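PDB 5WYD: probable enoyl-CoA hydratase/isomerase from Pseudomonas aeruginosa PAO1, which probably acts as a hydro-lyase of the crotonase family on enoyl-CoA thioesters, with a role in biosynthesis of the diffusible signal factor DSF. Local coordinates for residues Leu80-Asp85 with Arg96-Ala101; Gly124-Leu129 with Leu144-Val149. The protein carries 1 engineered substitution. One frame throughout, in Å; residues are numbered along the deposited sequence.

Interaction 1: Leu80-Asp85 with Arg96-Ala101; sequences LNMFAD and RRFGEA
The rings of Phe83 and Phe98 meet edge to edge: CE2 of Phe83 lies 3.9 Å from CE2 of Phe98, each close to the plane of the other ring. The two planes are turned by only about 24°, so this is neither a stack nor a T-shaped pair. Met82 approaches the Phe98 ring obliquely, its methyl CE 3.3 Å from CE2 of Phe98, a tight fit. The sulfur makes a Met-aromatic contact, with SD of Met82 5.5 Å from the centre of the Phe98 ring. An unbranched, flexible thioether suits this reach: with CG anti to the backbone N (chi1 -176°) and the chain extended beyond it, Met82 spans the gap to the helix. The contact joins the loop that follows strand 63-68 to helix 88-106, as the crotonase fold packs it. Ala78 touches both phenylalanines; in enoyl-CoA hydratases the alanine at this place in the loop lends its N-H to the oxyanion hole. Arg96 NE binds Glu100 OE2 at 2.9 Å through the carboxylate's anti lone pair, nearly straight at 163°, while Arg96 NH2 pairs with Glu243 and Asp247 of a third subunit.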
loop_
_atom_site.group_PDB
_atom_site.type_symbol
_atom_site.label_atom_id
_atom_site.label_comp_id
_atom_site.label_asym_id
_atom_site.label_seq_id
_atom_site.Cartn_x
_atom_site.Cartn_y
_atom_site.Cartn_z
ATOM N N LEU A 80 10.167 -8.355 34.768
ATOM C CA LEU A 80 10.090 -9.808 34.632
ATOM C C LEU A 80 8.853 -10.398 35.298
ATOM O O LEU A 80 8.332 -11.410 34.829
ATOM C CB LEU A 80 11.327 -10.472 35.202
ATOM C CG LEU A 80 12.616 -10.331 34.417
ATOM C CD1 LEU A 80 13.707 -11.006 35.221
ATOM C CD2 LEU A 80 12.415 -11.032 33.087
ATOM N N ASN A 81 8.420 -9.839 36.435
ATOM C CA ASN A 81 7.197 -10.323 37.081
ATOM C C ASN A 81 6.030 -10.244 36.107
ATOM O O ASN A 81 5.110 -11.079 36.116
ATOM C CB ASN A 81 6.903 -9.511 38.351
ATOM C CG ASN A 81 7.998 -9.627 39.425
ATOM O OD1 ASN A 81 8.935 -10.413 39.300
ATOM N ND2 ASN A 81 7.881 -8.808 40.478
ATOM N N MET A 82 6.055 -9.210 35.284
ATOM C CA MET A 82 5.082 -9.015 34.235
ATOM C C MET A 82 5.174 -10.126 33.186
ATOM O O MET A 82 4.154 -10.662 32.729
ATOM C CB MET A 82 5.384 -7.652 33.656
ATOM C CG MET A 82 4.491 -7.214 32.664
ATOM S SD MET A 82 4.870 -5.527 32.302
ATOM C CE MET A 82 4.184 -5.658 30.693
ATOM N N PHE A 83 6.397 -10.503 32.823
ATOM C CA PHE A 83 6.694 -11.559 31.864
ATOM C C PHE A 83 7.121 -12.856 32.531
ATOM O O PHE A 83 7.737 -13.708 31.884
ATOM C CB PHE A 83 7.741 -11.059 30.869
ATOM C CG PHE A 83 7.180 -10.073 29.873
ATOM C CD1 PHE A 83 6.646 -10.522 28.675
ATOM C CD2 PHE A 83 7.066 -8.726 30.172
ATOM C CE1 PHE A 83 6.100 -9.637 27.763
ATOM C CE2 PHE A 83 6.492 -7.861 29.262
ATOM C CZ PHE A 83 6.026 -8.300 28.062
ATOM N N ALA A 84 6.854 -13.001 33.823
ATOM C CA ALA A 84 7.231 -14.210 34.533
ATOM C C ALA A 84 6.557 -15.431 33.935
ATOM O O ALA A 84 5.372 -15.420 33.592
ATOM C CB ALA A 84 6.878 -14.099 36.016
ATOM N N ASP A 85 7.333 -16.487 33.838
ATOM C CA ASP A 85 6.887 -17.747 33.325
ATOM C C ASP A 85 5.890 -18.387 34.285
ATOM O O ASP A 85 5.884 -18.034 35.456
ATOM C CB ASP A 85 8.071 -18.651 33.136
ATOM C CG ASP A 85 8.025 -19.307 31.834
ATOM O OD1 ASP A 85 7.413 -18.721 30.920
ATOM O OD2 ASP A 85 8.405 -20.475 31.790
ATOM N N ARG A 96 -0.346 -6.581 24.299
ATOM C CA ARG A 96 -1.411 -5.677 23.879
ATOM C C ARG A 96 -1.304 -4.341 24.603
ATOM O O ARG A 96 -1.402 -3.277 23.977
ATOM C CB ARG A 96 -2.758 -6.356 24.137
ATOM C CG ARG A 96 -4.000 -5.599 23.730
ATOM C CD ARG A 96 -4.219 -5.600 22.238
ATOM N NE ARG A 96 -5.304 -4.698 21.930
ATOM C CZ ARG A 96 -6.061 -4.772 20.853
ATOM N NH1 ARG A 96 -7.040 -3.904 20.664
ATOM N NH2 ARG A 96 -5.854 -5.717 19.978
ATOM N N ARG A 97 -1.028 -4.388 25.913
ATOM C CA ARG A 97 -0.937 -3.182 26.727
ATOM C C ARG A 97 0.176 -2.263 26.250
ATOM O O ARG A 97 -0.004 -1.043 26.197
ATOM C CB ARG A 97 -0.689 -3.568 28.181
ATOM C CG ARG A 97 -1.859 -4.211 28.914
ATOM C CD ARG A 97 -3.096 -3.362 28.839
ATOM N NE ARG A 97 -4.272 -4.037 29.380
ATOM C CZ ARG A 97 -5.131 -4.760 28.664
ATOM N NH1 ARG A 97 -6.173 -5.323 29.266
ATOM N NH2 ARG A 97 -4.949 -4.932 27.356
ATOM N N PHE A 98 1.344 -2.819 25.934
ATOM C CA PHE A 98 2.421 -1.971 25.438
ATOM C C PHE A 98 2.019 -1.303 24.146
ATOM O O PHE A 98 2.233 -0.102 23.957
ATOM C CB PHE A 98 3.701 -2.760 25.181
ATOM C CG PHE A 98 4.588 -2.903 26.379
ATOM C CD1 PHE A 98 5.285 -1.815 26.849
ATOM C CD2 PHE A 98 4.799 -4.134 26.972
ATOM C CE1 PHE A 98 6.124 -1.911 27.931
ATOM C CE2 PHE A 98 5.664 -4.257 28.047
ATOM C CZ PHE A 98 6.309 -3.130 28.537
ATOM N N GLY A 99 1.438 -2.073 23.236
ATOM C CA GLY A 99 1.054 -1.494 21.971
ATOM C C GLY A 99 0.034 -0.394 22.158
ATOM O O GLY A 99 0.216 0.719 21.676
ATOM N N GLU A 100 -0.997 -0.664 22.955
ATOM C CA GLU A 100 -2.040 0.333 23.166
ATOM C C GLU A 100 -1.491 1.589 23.808
ATOM O O GLU A 100 -1.766 2.709 23.350
ATOM C CB GLU A 100 -3.158 -0.234 24.041
ATOM C CG GLU A 100 -3.870 -1.444 23.508
ATOM C CD GLU A 100 -4.900 -1.969 24.495
ATOM O OE1 GLU A 100 -5.077 -1.367 25.578
ATOM O OE2 GLU A 100 -5.598 -2.943 24.163
ATOM N N ALA A 101 -0.725 1.423 24.886
ATOM C CA ALA A 101 -0.218 2.582 25.594
ATOM C C ALA A 101 0.735 3.368 24.711
ATOM O O ALA A 101 0.538 4.565 24.476
ATOM C CB ALA A 101 0.463 2.133 26.889
#

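Interaction 2: Gly124-Leu129 with Leu144-Val149; sequences GLECAL and LPEAAV
Leu125 meets Leu144 along most of its length. Its CB sits 3.8 Å from CD2 of Leu144, and the branching carbon CG of Leu125 is 4.0 Å from the same methyl. At the tip, CD2 of Leu125 comes to 3.7 Å from CD2 of Leu144 and also touches its CG. With CG anti to the backbone N (chi1 -173°), Leu125 turns CG and CD2 onto the CD2 methyl of Leu144. The two leucines cross at about a right angle. Leucine suits both places, since a forked apolar end can lay one methyl against several carbons at once. CD2 of Leu144 also approaches the aliphatic stem of Glu126, whose CG is 4.5 Å away, and Ile174 of helix 157-176 also packs on Leu144.

Beyond these carbons two acids converge. Glu126 OE1 lies 4.4 Å from Glu146 OE2, near but not bonded, and Pro153 touches both side chains. The other oxygen of Glu126, OE2, accepts a hydrogen bond from the backbone N of Ala155 and a weak one from that of Gly157, which orients its carboxylate. Two facing glutamates, one in the first turn of helix 123-130, two residues after Gly124, and one directly after Pro145, are consistent with the acid pair of the enoyl-CoA hydratase active site in the crotonase fold.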
loop_
_atom_site.group_PDB
_atom_site.type_symbol
_atom_site.label_atom_id
_atom_site.label_comp_id
_atom_site.label_asym_id
_atom_site.label_seq_id
_atom_site.Cartn_x
_atom_site.Cartn_y
_atom_site.Cartn_z
ATOM N N GLY A 124 11.597 0.599 27.633
ATOM C CA GLY A 124 11.928 1.995 27.851
ATOM C C GLY A 124 12.365 2.665 26.571
ATOM O O GLY A 124 11.932 3.775 26.254
ATOM N N LEU A 125 13.198 1.980 25.798
ATOM C CA LEU A 125 13.616 2.528 24.520
ATOM C C LEU A 125 12.417 2.669 23.593
ATOM O O LEU A 125 12.212 3.716 22.968
ATOM C CB LEU A 125 14.673 1.614 23.924
ATOM C CG LEU A 125 15.352 2.113 22.668
ATOM C CD1 LEU A 125 15.679 3.595 22.823
ATOM C CD2 LEU A 125 16.613 1.289 22.435
ATOM N N GLU A 126 11.566 1.645 23.579
ATOM C CA GLU A 126 10.362 1.655 22.766
ATOM C C GLU A 126 9.481 2.806 23.162
ATOM O O GLU A 126 8.868 3.461 22.307
ATOM C CB GLU A 126 9.637 0.328 22.950
ATOM C CG GLU A 126 10.357 -0.767 22.218
ATOM C CD GLU A 126 9.846 -2.145 22.500
ATOM O OE1 GLU A 126 9.786 -2.545 23.676
ATOM O OE2 GLU A 126 9.392 -2.793 21.537
ATOM N N CYS A 127 9.415 3.066 24.459
ATOM C CA CYS A 127 8.649 4.194 24.929
ATOM C C CYS A 127 9.225 5.486 24.388
ATOM O O CYS A 127 8.484 6.354 23.917
ATOM C CB CYS A 127 8.650 4.216 26.443
ATOM S SG CYS A 127 7.972 5.762 27.015
ATOM N N ALA A 128 10.553 5.614 24.403
ATOM C CA ALA A 128 11.159 6.841 23.918
ATOM C C ALA A 128 10.837 7.054 22.459
ATOM O O ALA A 128 10.462 8.161 22.049
ATOM C CB ALA A 128 12.673 6.776 24.109
ATOM N N LEU A 129 10.906 5.979 21.677
ATOM C CA LEU A 129 10.631 6.057 20.253
ATOM C C LEU A 129 9.213 6.552 19.992
ATOM O O LEU A 129 8.982 7.322 19.053
ATOM C CB LEU A 129 10.844 4.677 19.641
ATOM C CG LEU A 129 12.259 4.066 19.597
ATOM C CD1 LEU A 129 12.252 2.642 19.037
ATOM C CD2 LEU A 129 13.145 4.948 18.766
ATOM N N LEU A 144 18.166 -2.584 22.798
ATOM C CA LEU A 144 17.117 -3.576 22.952
ATOM C C LEU A 144 17.751 -4.914 23.302
ATOM O O LEU A 144 18.346 -5.565 22.426
ATOM C CB LEU A 144 16.282 -3.682 21.679
ATOM C CG LEU A 144 15.554 -2.382 21.314
ATOM C CD1 LEU A 144 14.739 -2.557 20.052
ATOM C CD2 LEU A 144 14.668 -1.868 22.455
ATOM N N PRO A 145 17.589 -5.392 24.532
ATOM C CA PRO A 145 18.214 -6.648 24.963
ATOM C C PRO A 145 17.240 -7.815 24.967
ATOM O O PRO A 145 17.598 -8.891 25.456
ATOM C CB PRO A 145 18.605 -6.327 26.410
ATOM C CG PRO A 145 17.470 -5.408 26.859
ATOM C CD PRO A 145 17.100 -4.585 25.659
ATOM N N GLU A 146 16.040 -7.612 24.437
ATOM C CA GLU A 146 15.048 -8.659 24.469
ATOM C C GLU A 146 15.517 -9.851 23.669
ATOM O O GLU A 146 15.252 -10.991 24.044
ATOM C CB GLU A 146 13.737 -8.085 23.962
ATOM C CG GLU A 146 13.917 -6.954 23.027
ATOM C CD GLU A 146 13.471 -5.645 23.627
ATOM O OE1 GLU A 146 13.829 -4.622 23.044
ATOM O OE2 GLU A 146 12.795 -5.624 24.675
ATOM N N ALA A 147 16.218 -9.618 22.564
ATOM C CA ALA A 147 16.678 -10.749 21.762
ATOM C C ALA A 147 17.587 -11.666 22.565
ATOM O O ALA A 147 17.590 -12.882 22.348
ATOM C CB ALA A 147 17.386 -10.261 20.501
ATOM N N ALA A 148 18.389 -11.105 23.474
ATOM C CA ALA A 148 19.274 -11.942 24.280
ATOM C C ALA A 148 18.476 -12.931 25.125
ATOM O O ALA A 148 18.948 -14.038 25.408
ATOM C CB ALA A 148 20.187 -11.079 25.151
ATOM N N VAL A 149 17.290 -12.528 25.593
ATOM C CA VAL A 149 16.426 -13.456 26.316
ATOM C C VAL A 149 15.477 -14.186 25.362
ATOM O O VAL A 149 14.672 -15.014 25.794
ATOM C CB VAL A 149 15.769 -12.711 27.505
ATOM C CG1 VAL A 149 16.836 -11.943 28.284
ATOM C CG2 VAL A 149 14.747 -11.726 27.024
#

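How the interactions relate
Interaction 1 closes along the chain before interaction 2 opens, and both lie in one crotonase-family domain, on the same side of its centre. Their centres are 13 Å apart and their nearest atoms about 6 Å, so they do not touch directly. Helix 88-106 bridges them: it supplies 96-101 to interaction 1, and its Phe102 meets the ring of Phe98 while also packing on Glu126 and Cys127 of interaction 2. Ala155 is a second link, touching Phe98 and bonding Glu126 through its backbone. Other residues of 80-85 and 144-149 pack on the second subunit, so both contacts lie close to a subunit interface, though it is the Glu126 and Glu146 pair that points to the probable active site.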